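Local coordinates for extracellular solute-binding protein, family 1 (PDB 3QUF) that probably binds a solute, perhaps a carbohydrate, outside the cell for uptake by an ABC-type importer, at residues I32-Y37 against K318-Y323; S72-R77 against T85-T90; K227-A232 against A385-I390. All blocks are in the same frame, centred on the assembly; numbering follows the deposited sequence.

Contact 1: residues I32-Y37 against K318-Y323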
loop_
_atom_site.group_PDB
_atom_site.type_symbol
_atom_site.label_atom_id
_atom_site.label_comp_id
_atom_site.label_asym_id
_atom_site.label_seq_id
_atom_site.Cartn_x
_atom_site.Cartn_y
_atom_site.Cartn_z
ATOM N N ILE A 32 29.715 -8.539 -3.087
ATOM C CA ILE A 32 28.302 -8.772 -3.440
ATOM C C ILE A 32 27.738 -7.592 -4.221
ATOM O O ILE A 32 28.345 -6.503 -4.212
ATOM C CB ILE A 32 27.415 -9.072 -2.226
ATOM C CG1 ILE A 32 27.494 -7.964 -1.150
ATOM C CG2 ILE A 32 27.842 -10.441 -1.637
ATOM C CD1 ILE A 32 26.497 -8.159 0.019
ATOM N N SER A 33 26.635 -7.833 -4.935
ATOM C CA SER A 33 25.973 -6.809 -5.702
ATOM C C SER A 33 24.532 -6.635 -5.264
ATOM O O SER A 33 23.912 -7.558 -4.732
ATOM C CB SER A 33 26.027 -7.114 -7.196
ATOM O OG SER A 33 25.511 -8.405 -7.419
ATOM N N PHE A 34 24.002 -5.439 -5.481
ATOM C CA PHE A 34 22.622 -5.103 -5.134
ATOM C C PHE A 34 22.070 -4.339 -6.304
ATOM O O PHE A 34 22.665 -3.317 -6.683
ATOM C CB PHE A 34 22.626 -4.258 -3.864
ATOM C CG PHE A 34 21.282 -3.687 -3.424
ATOM C CD1 PHE A 34 20.073 -4.244 -3.748
ATOM C CD2 PHE A 34 21.277 -2.544 -2.626
ATOM C CE1 PHE A 34 18.865 -3.657 -3.322
ATOM C CE2 PHE A 34 20.095 -1.959 -2.208
ATOM C CZ PHE A 34 18.912 -2.489 -2.551
ATOM N N TYR A 35 21.053 -4.879 -6.960
ATOM C CA TYR A 35 20.358 -4.149 -8.021
ATOM C C TYR A 35 19.122 -3.599 -7.358
ATOM O O TYR A 35 18.184 -4.333 -7.045
ATOM C CB TYR A 35 20.000 -5.042 -9.198
ATOM C CG TYR A 35 19.437 -4.261 -10.361
ATOM C CD1 TYR A 35 20.077 -3.118 -10.812
ATOM C CD2 TYR A 35 18.294 -4.638 -10.998
ATOM C CE1 TYR A 35 19.574 -2.382 -11.893
ATOM C CE2 TYR A 35 17.779 -3.910 -12.082
ATOM C CZ TYR A 35 18.418 -2.781 -12.502
ATOM O OH TYR A 35 17.986 -2.047 -13.585
ATOM N N SER A 36 19.139 -2.298 -7.106
ATOM C CA SER A 36 18.163 -1.628 -6.238
ATOM C C SER A 36 17.008 -0.931 -6.985
ATOM O O SER A 36 17.228 -0.160 -7.916
ATOM C CB SER A 36 18.886 -0.585 -5.398
ATOM O OG SER A 36 17.992 0.157 -4.579
ATOM N N TYR A 37 15.791 -1.239 -6.578
ATOM C CA TYR A 37 14.594 -0.507 -7.037
ATOM C C TYR A 37 14.638 0.944 -6.542
ATOM O O TYR A 37 14.131 1.868 -7.182
ATOM C CB TYR A 37 13.379 -1.181 -6.489
ATOM C CG TYR A 37 12.078 -0.476 -6.703
ATOM C CD1 TYR A 37 11.431 -0.547 -7.910
ATOM C CD2 TYR A 37 11.563 0.310 -5.713
ATOM C CE1 TYR A 37 10.209 0.111 -8.090
ATOM C CE2 TYR A 37 10.354 0.972 -5.869
ATOM C CZ TYR A 37 9.709 0.880 -7.064
ATOM O OH TYR A 37 8.510 1.553 -7.224
ATOM N N LYS A 318 22.904 -11.715 3.728
ATOM C CA LYS A 318 22.129 -11.818 4.958
ATOM C C LYS A 318 22.545 -10.722 5.962
ATOM O O LYS A 318 21.684 -10.203 6.693
ATOM C CB LYS A 318 22.265 -13.196 5.584
ATOM C CG LYS A 318 21.557 -14.263 4.756
ATOM C CD LYS A 318 21.724 -15.672 5.355
ATOM C CE LYS A 318 21.065 -16.756 4.531
ATOM N NZ LYS A 318 21.420 -18.112 5.060
ATOM N N LYS A 319 23.840 -10.401 6.018
ATOM C CA LYS A 319 24.278 -9.276 6.876
ATOM C C LYS A 319 23.692 -7.937 6.422
ATOM O O LYS A 319 23.371 -7.082 7.244
ATOM C CB LYS A 319 25.805 -9.199 6.943
ATOM C CG LYS A 319 26.413 -10.297 7.786
ATOM C CD LYS A 319 27.925 -10.076 7.939
ATOM C CE LYS A 319 28.600 -11.150 8.797
ATOM N NZ LYS A 319 29.947 -10.677 9.291
ATOM N N PHE A 320 23.531 -7.743 5.117
ATOM C CA PHE A 320 22.896 -6.548 4.605
ATOM C C PHE A 320 21.409 -6.471 4.977
ATOM O O PHE A 320 20.947 -5.455 5.501
ATOM C CB PHE A 320 23.058 -6.426 3.103
ATOM C CG PHE A 320 22.479 -5.163 2.549
ATOM C CD1 PHE A 320 23.066 -3.935 2.804
ATOM C CD2 PHE A 320 21.321 -5.198 1.792
ATOM C CE1 PHE A 320 22.505 -2.789 2.309
ATOM C CE2 PHE A 320 20.783 -4.052 1.257
ATOM C CZ PHE A 320 21.346 -2.850 1.512
ATOM N N LEU A 321 20.694 -7.593 4.835
ATOM C CA LEU A 321 19.279 -7.640 5.262
ATOM C C LEU A 321 19.148 -7.411 6.753
ATOM O O LEU A 321 18.244 -6.692 7.192
ATOM C CB LEU A 321 18.605 -8.928 4.786
ATOM C CG LEU A 321 17.998 -8.817 3.362
ATOM C CD1 LEU A 321 18.959 -8.621 2.290
ATOM C CD2 LEU A 321 17.147 -10.081 3.042
ATOM N N ALA A 322 20.067 -7.954 7.528
ATOM C CA ALA A 322 20.074 -7.739 8.965
ATOM C C ALA A 322 20.290 -6.291 9.321
ATOM O O ALA A 322 19.697 -5.800 10.280
ATOM C CB ALA A 322 21.137 -8.623 9.638
ATOM N N TYR A 323 21.182 -5.617 8.579
ATOM C CA TYR A 323 21.418 -4.194 8.780
ATOM C C TYR A 323 20.210 -3.359 8.433
ATOM O O TYR A 323 19.871 -2.379 9.129
ATOM C CB TYR A 323 22.637 -3.743 7.950
ATOM C CG TYR A 323 22.940 -2.272 8.137
ATOM C CD1 TYR A 323 23.612 -1.826 9.256
ATOM C CD2 TYR A 323 22.515 -1.346 7.227
ATOM C CE1 TYR A 323 23.883 -0.481 9.428
ATOM C CE2 TYR A 323 22.767 0.024 7.399
ATOM C CZ TYR A 323 23.442 0.425 8.508
ATOM O OH TYR A 323 23.729 1.755 8.723
#
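Phe-34 of strand 30-36 and Phe-320 of helix 311-324 meet ring to ring, and this pair carries the contact between the two segments. The CE2-CZ end of Phe-320 comes over one face of Phe-34 toward its rim, with Phe-320 CZ 4.0 Å from Phe-34 CE2. The ring planes are inclined at 52° and the centroids lie 5.4 Å apart, an oblique pairing. On the opposite face of Phe-34, Ser-36 CB sits 3.4 Å above the plane, offset toward the rim. Ser-36 is two residues further along the same strand, and a residue this small can sit so close to a ring. In both phenylalanines a chi1 near 180° (174° and -177°) sets CG beside the carbonyl carbon, and the two rings meet in the gap between strand and helix, where Phe-34 CA and Phe-320 CA are 9.8 Å apart. Large, flat, apolar residues suit this distance.

Further out, Phe-34 also rests on Leu-59 and Ile-86 of the two neighbouring strands and on Phe-303 of the strand beyond 86-89, while Phe-320 packs on Ile-86 and turns edge-to-face with Phe-50 of helix 40-53. Tyr-35 stacks with Tyr-70. An inner strand with parallel neighbours 57-63 and 86-89, its apolar face covered by a helix, is consistent with the alpha/beta lobe of a type II solute-binding protein.

Contact 2: residues S72-R77 against T85-T90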
loop_
_atom_site.group_PDB
_atom_site.type_symbol
_atom_site.label_atom_id
_atom_site.label_comp_id
_atom_site.label_asym_id
_atom_site.label_seq_id
_atom_site.Cartn_x
_atom_site.Cartn_y
_atom_site.Cartn_z
ATOM N N SER A 72 12.109 -5.370 -15.826
ATOM C CA SER A 72 12.610 -6.105 -16.987
ATOM C C SER A 72 14.127 -6.296 -16.908
ATOM O O SER A 72 14.647 -7.345 -17.307
ATOM C CB SER A 72 12.182 -5.434 -18.311
ATOM O OG SER A 72 12.783 -4.165 -18.454
ATOM N N THR A 73 14.847 -5.294 -16.400
ATOM C CA THR A 73 16.294 -5.381 -16.293
ATOM C C THR A 73 16.673 -6.378 -15.191
ATOM O O THR A 73 17.592 -7.178 -15.371
ATOM C CB THR A 73 16.975 -4.008 -16.078
ATOM O OG1 THR A 73 16.398 -3.364 -14.961
ATOM C CG2 THR A 73 16.754 -3.107 -17.329
ATOM N N LEU A 74 15.905 -6.398 -14.113
ATOM C CA LEU A 74 16.191 -7.367 -13.053
ATOM C C LEU A 74 15.953 -8.786 -13.595
ATOM O O LEU A 74 16.755 -9.677 -13.363
ATOM C CB LEU A 74 15.327 -7.121 -11.833
ATOM C CG LEU A 74 15.506 -8.206 -10.750
ATOM C CD1 LEU A 74 16.909 -8.201 -10.191
ATOM C CD2 LEU A 74 14.456 -8.009 -9.613
ATOM N N GLN A 75 14.876 -8.993 -14.347
ATOM C CA GLN A 75 14.571 -10.336 -14.831
ATOM C C GLN A 75 15.716 -10.843 -15.727
ATOM O O GLN A 75 16.157 -12.020 -15.627
ATOM C CB GLN A 75 13.262 -10.356 -15.591
ATOM C CG GLN A 75 12.835 -11.724 -16.039
ATOM C CD GLN A 75 11.488 -11.685 -16.725
ATOM O OE1 GLN A 75 10.582 -10.966 -16.289
ATOM N NE2 GLN A 75 11.346 -12.441 -17.802
ATOM N N THR A 76 16.222 -9.965 -16.579
ATOM C CA THR A 76 17.346 -10.318 -17.422
ATOM C C THR A 76 18.585 -10.662 -16.607
ATOM O O THR A 76 19.250 -11.643 -16.885
ATOM C CB THR A 76 17.673 -9.193 -18.429
ATOM O OG1 THR A 76 16.513 -8.981 -19.232
ATOM C CG2 THR A 76 18.838 -9.602 -19.339
ATOM N N ARG A 77 18.876 -9.852 -15.599
ATOM C CA ARG A 77 20.040 -10.099 -14.791
ATOM C C ARG A 77 19.915 -11.375 -13.966
ATOM O O ARG A 77 20.905 -12.090 -13.796
ATOM C CB ARG A 77 20.331 -8.924 -13.901
ATOM C CG ARG A 77 20.737 -7.714 -14.692
ATOM C CD ARG A 77 21.112 -6.573 -13.828
ATOM N NE ARG A 77 21.399 -5.427 -14.689
ATOM C CZ ARG A 77 22.024 -4.308 -14.329
ATOM N NH1 ARG A 77 22.491 -4.147 -13.101
ATOM N NH2 ARG A 77 22.206 -3.344 -15.238
ATOM N N THR A 85 23.282 -10.216 -6.140
ATOM C CA THR A 85 23.113 -10.910 -4.872
ATOM C C THR A 85 21.865 -10.509 -4.104
ATOM O O THR A 85 21.242 -11.347 -3.400
ATOM C CB THR A 85 24.339 -10.698 -3.968
ATOM O OG1 THR A 85 25.542 -10.597 -4.725
ATOM C CG2 THR A 85 24.443 -11.824 -2.959
ATOM N N ILE A 86 21.553 -9.214 -4.136
ATOM C CA ILE A 86 20.411 -8.639 -3.471
ATOM C C ILE A 86 19.607 -7.864 -4.506
ATOM O O ILE A 86 20.166 -7.260 -5.433
ATOM C CB ILE A 86 20.824 -7.695 -2.357
ATOM C CG1 ILE A 86 21.737 -8.368 -1.347
ATOM C CG2 ILE A 86 19.576 -7.111 -1.650
ATOM C CD1 ILE A 86 22.784 -7.457 -0.721
ATOM N N PHE A 87 18.307 -7.954 -4.381
ATOM C CA PHE A 87 17.398 -7.282 -5.291
ATOM C C PHE A 87 16.042 -7.056 -4.604
ATOM O O PHE A 87 15.810 -7.517 -3.470
ATOM C CB PHE A 87 17.279 -8.023 -6.620
ATOM C CG PHE A 87 16.897 -9.447 -6.467
ATOM C CD1 PHE A 87 15.574 -9.816 -6.345
ATOM C CD2 PHE A 87 17.894 -10.429 -6.375
ATOM C CE1 PHE A 87 15.237 -11.174 -6.148
ATOM C CE2 PHE A 87 17.547 -11.765 -6.196
ATOM C CZ PHE A 87 16.224 -12.112 -6.058
ATOM N N ASN A 88 15.123 -6.409 -5.303
ATOM C CA ASN A 88 13.819 -6.124 -4.730
ATOM C C ASN A 88 12.679 -6.850 -5.387
ATOM O O ASN A 88 12.637 -6.986 -6.613
ATOM C CB ASN A 88 13.552 -4.607 -4.811
ATOM C CG ASN A 88 14.434 -3.797 -3.894
ATOM O OD1 ASN A 88 15.268 -3.009 -4.331
ATOM N ND2 ASN A 88 14.284 -4.017 -2.546
ATOM N N LEU A 89 11.752 -7.325 -4.549
ATOM C CA LEU A 89 10.485 -7.849 -4.975
ATOM C C LEU A 89 9.491 -6.709 -4.846
ATOM O O LEU A 89 9.220 -6.214 -3.753
ATOM C CB LEU A 89 10.062 -9.018 -4.108
ATOM C CG LEU A 89 11.008 -10.229 -4.116
ATOM C CD1 LEU A 89 10.500 -11.294 -3.155
ATOM C CD2 LEU A 89 11.181 -10.820 -5.495
ATOM N N THR A 90 9.008 -6.261 -5.983
ATOM C CA THR A 90 8.095 -5.140 -6.028
ATOM C C THR A 90 6.678 -5.647 -6.224
ATOM O O THR A 90 6.463 -6.836 -6.464
ATOM C CB THR A 90 8.430 -4.192 -7.143
ATOM O OG1 THR A 90 8.031 -4.722 -8.431
ATOM C CG2 THR A 90 9.956 -3.871 -7.151
#
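Leu-74 and Phe-87 cross at about a right angle where helix 67-79 lies against strand 86-89, the last two elements of a beta-alpha-beta crossover that starts with the parallel strand 57-63. The leucine reaches from the helix toward the strand; its CG lies anti to N, beside the carbonyl carbon (chi1 174°), and the two methyls at its fork meet the root of the phenylalanine. CD1 of Leu-74 presses on CB of Phe-87 at 3.6 Å, while CD2 of Leu-74 lies 3.9 Å from CD1 of the Phe-87 ring, approaching it obliquely. Phe-87 places CG between its own N and carbonyl carbon (chi1 55°), and its side chain also touches Tyr-70 and Leu-78 of the same helix. A branched leucine suits the place because its two methyls can touch separate points of the strand.

Asn-88 takes part through its backbone; its side chain is engaged with other partners. OD1 receives the backbone N-H of Tyr-37, just past strand 30-36, and ND2 bonds to the carbonyl of Gly-302 in strand 295-305. The backbone N-H of Asn-88 is taken by the hydroxyl of Tyr-70, from the same helix as Leu-74. The remaining touch is a plain van der Waals one: Leu-74 CD2 stands 3.7 Å from Asn-88 O.

Contact 3: residues K227-A232 against A385-I390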
loop_
_atom_site.group_PDB
_atom_site.type_symbol
_atom_site.label_atom_id
_atom_site.label_comp_id
_atom_site.label_asym_id
_atom_site.label_seq_id
_atom_site.Cartn_x
_atom_site.Cartn_y
_atom_site.Cartn_z
ATOM N N LYS A 227 -21.701 -2.869 -3.673
ATOM C CA LYS A 227 -23.086 -2.450 -3.390
ATOM C C LYS A 227 -23.109 -1.277 -2.421
ATOM O O LYS A 227 -23.888 -0.327 -2.592
ATOM C CB LYS A 227 -23.935 -3.590 -2.818
ATOM C CG LYS A 227 -24.362 -4.664 -3.801
ATOM C CD LYS A 227 -25.527 -5.517 -3.203
ATOM C CE LYS A 227 -25.858 -6.790 -4.022
ATOM N NZ LYS A 227 -25.956 -6.582 -5.491
ATOM N N ARG A 228 -22.291 -1.354 -1.374
ATOM C CA ARG A 228 -22.251 -0.297 -0.384
ATOM C C ARG A 228 -21.548 0.930 -0.945
ATOM O O ARG A 228 -21.969 2.071 -0.718
ATOM C CB ARG A 228 -21.602 -0.785 0.903
ATOM C CG ARG A 228 -22.355 -1.938 1.558
ATOM C CD ARG A 228 -23.850 -1.579 1.816
ATOM N NE ARG A 228 -23.971 -0.336 2.584
ATOM C CZ ARG A 228 -24.908 0.605 2.417
ATOM N NH1 ARG A 228 -25.823 0.497 1.483
ATOM N NH2 ARG A 228 -24.905 1.696 3.186
ATOM N N TRP A 229 -20.511 0.699 -1.732
ATOM C CA TRP A 229 -19.824 1.805 -2.412
ATOM C C TRP A 229 -20.769 2.469 -3.434
ATOM O O TRP A 229 -20.837 3.695 -3.480
ATOM C CB TRP A 229 -18.518 1.295 -3.073
ATOM C CG TRP A 229 -17.479 2.333 -3.326
ATOM C CD1 TRP A 229 -16.735 2.972 -2.415
ATOM C CD2 TRP A 229 -17.075 2.840 -4.604
ATOM N NE1 TRP A 229 -15.863 3.848 -3.032
ATOM C CE2 TRP A 229 -16.043 3.770 -4.376
ATOM C CE3 TRP A 229 -17.456 2.569 -5.915
ATOM C CZ2 TRP A 229 -15.421 4.467 -5.396
ATOM C CZ3 TRP A 229 -16.817 3.244 -6.933
ATOM C CH2 TRP A 229 -15.818 4.196 -6.664
ATOM N N GLU A 230 -21.514 1.679 -4.211
ATOM C CA GLU A 230 -22.500 2.197 -5.182
ATOM C C GLU A 230 -23.558 3.051 -4.440
ATOM O O GLU A 230 -23.997 4.098 -4.936
ATOM C CB GLU A 230 -23.162 1.042 -5.962
ATOM C CG GLU A 230 -24.211 1.470 -7.010
ATOM C CD GLU A 230 -24.952 0.291 -7.663
ATOM O OE1 GLU A 230 -24.792 -0.865 -7.212
ATOM O OE2 GLU A 230 -25.717 0.518 -8.625
ATOM N N ALA A 231 -23.957 2.606 -3.249
ATOM C CA ALA A 231 -24.977 3.325 -2.468
ATOM C C ALA A 231 -24.531 4.750 -2.138
ATOM O O ALA A 231 -25.355 5.671 -2.137
ATOM C CB ALA A 231 -25.327 2.563 -1.174
ATOM N N ALA A 232 -23.233 4.943 -1.860
ATOM C CA ALA A 232 -22.705 6.286 -1.638
ATOM C C ALA A 232 -22.758 7.100 -2.923
ATOM O O ALA A 232 -23.008 8.283 -2.869
ATOM C CB ALA A 232 -21.264 6.260 -1.073
ATOM N N ALA A 385 -11.761 0.946 -14.707
ATOM C CA ALA A 385 -12.884 1.049 -15.645
ATOM C C ALA A 385 -14.219 0.741 -14.965
ATOM O O ALA A 385 -15.173 1.497 -15.105
ATOM C CB ALA A 385 -12.641 0.113 -16.848
ATOM N N GLN A 386 -14.265 -0.313 -14.146
ATOM C CA GLN A 386 -15.523 -0.709 -13.524
ATOM C C GLN A 386 -15.953 0.292 -12.461
ATOM O O GLN A 386 -17.143 0.612 -12.354
ATOM C CB GLN A 386 -15.426 -2.105 -12.903
ATOM C CG GLN A 386 -15.123 -3.231 -13.888
ATOM C CD GLN A 386 -16.048 -3.247 -15.055
ATOM O OE1 GLN A 386 -17.259 -3.176 -14.897
ATOM N NE2 GLN A 386 -15.498 -3.349 -16.242
ATOM N N GLN A 387 -15.004 0.810 -11.670
ATOM C CA GLN A 387 -15.394 1.701 -10.587
ATOM C C GLN A 387 -15.986 2.990 -11.157
ATOM O O GLN A 387 -16.967 3.553 -10.625
ATOM C CB GLN A 387 -14.235 1.962 -9.628
ATOM C CG GLN A 387 -13.209 2.919 -10.083
ATOM C CD GLN A 387 -11.935 2.839 -9.220
ATOM O OE1 GLN A 387 -11.856 2.045 -8.277
ATOM N NE2 GLN A 387 -10.921 3.655 -9.577
ATOM N N GLN A 388 -15.396 3.468 -12.256
ATOM C CA GLN A 388 -15.927 4.651 -12.906
ATOM C C GLN A 388 -17.372 4.412 -13.427
ATOM O O GLN A 388 -18.258 5.258 -13.255
ATOM C CB GLN A 388 -14.983 5.114 -14.016
ATOM C CG GLN A 388 -13.627 5.657 -13.568
ATOM C CD GLN A 388 -12.666 5.883 -14.726
ATOM O OE1 GLN A 388 -13.057 5.752 -15.877
ATOM N NE2 GLN A 388 -11.416 6.230 -14.436
ATOM N N LYS A 389 -17.620 3.247 -14.025
ATOM C CA LYS A 389 -18.963 2.905 -14.508
ATOM C C LYS A 389 -19.974 2.790 -13.366
ATOM O O LYS A 389 -21.134 3.132 -13.522
ATOM C CB LYS A 389 -18.948 1.602 -15.303
ATOM C CG LYS A 389 -18.211 1.740 -16.601
ATOM C CD LYS A 389 -18.133 0.423 -17.431
ATOM C CE LYS A 389 -16.978 0.513 -18.438
ATOM N NZ LYS A 389 -16.556 -0.784 -19.078
ATOM N N ILE A 390 -19.538 2.288 -12.213
ATOM C CA ILE A 390 -20.439 2.240 -11.051
ATOM C C ILE A 390 -20.809 3.641 -10.622
ATOM O O ILE A 390 -22.004 3.934 -10.394
ATOM C CB ILE A 390 -19.829 1.533 -9.851
ATOM C CG1 ILE A 390 -19.740 0.039 -10.086
ATOM C CG2 ILE A 390 -20.644 1.859 -8.546
ATOM C CD1 ILE A 390 -18.833 -0.653 -9.101
#
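The indole of Trp-229 points its six-membered end at the backbone of Gln-387: the carbonyl O of Gln-387 lies at the ring edge, in the plane, 3.7 Å from Trp-229 CZ3. A C-H edge facing an oxygen in this way is consistent with a mild electrostatic attraction. The pair belongs to a helix-helix packing between helix 223-234 and helix 376-391, the last but one of this solute-binding protein, whose local axes run 46° apart and approach to 10.7 Å. Ile-390 CG2 comes to the indole obliquely, near CE3, and Phe-190 packs edge-to-face with the same ring.

Gln-387 also touches the tryptophan with its aliphatic root, CB being 3.9 Å from Trp-229 CZ3. Its CG lies between the backbone N and the carbonyl carbon (chi1 77°), and the chain then runs out extended to an amide inclined 37° to the indole. There OE1 receives the N-H of Ala-187 and NE2 bonds to the carbonyls of Gln-185 and Phe-182; three bonds fix the rotation of this buried amide, and a glutamine suits the place because it both accepts and donates. Trp-229 is anchored likewise by NE1, bonded to Ser-189 OG.

Where the backbones come nearest (Glu-230 CA to Ile-390 CA 6.2 Å), the side chains of Glu-230 and Ile-390 cross at about a right angle. Glu-230 meets Ile-390 CG2 with CA, CB and CG, and its extended chain carries the carboxylate onward to a weak hydrogen bond from Ala-397 N, at the start of helix 397-408. Ile-390 holds CG2 anti to its N, aiming this methyl across the interface, where it lies 3.7 Å from Glu-230 CB.

From the N terminus the chain first lays down strand 30-36, half of contact 1, and then closes the short loop of contact 2 between helix 67-79 and strand 86-89. It goes on through helix 223-234 before helix 311-324 completes contact 1. Contact 2 opens and closes between the two halves of contact 1 and is nested in it. Contact 3 opens within that long loop and closes beyond it at 385-390; contacts 1 and 3 therefore cross. Contacts 1 and 2 attach helices to neighbouring strands of one sheet and touch through Tyr-35 OH and Thr-73 OG1. Contact 3, centred about 43 Å from the centre of contact 1, ties helix 376-391, near the C terminus, to a helical region across the molecule, probably the other lobe.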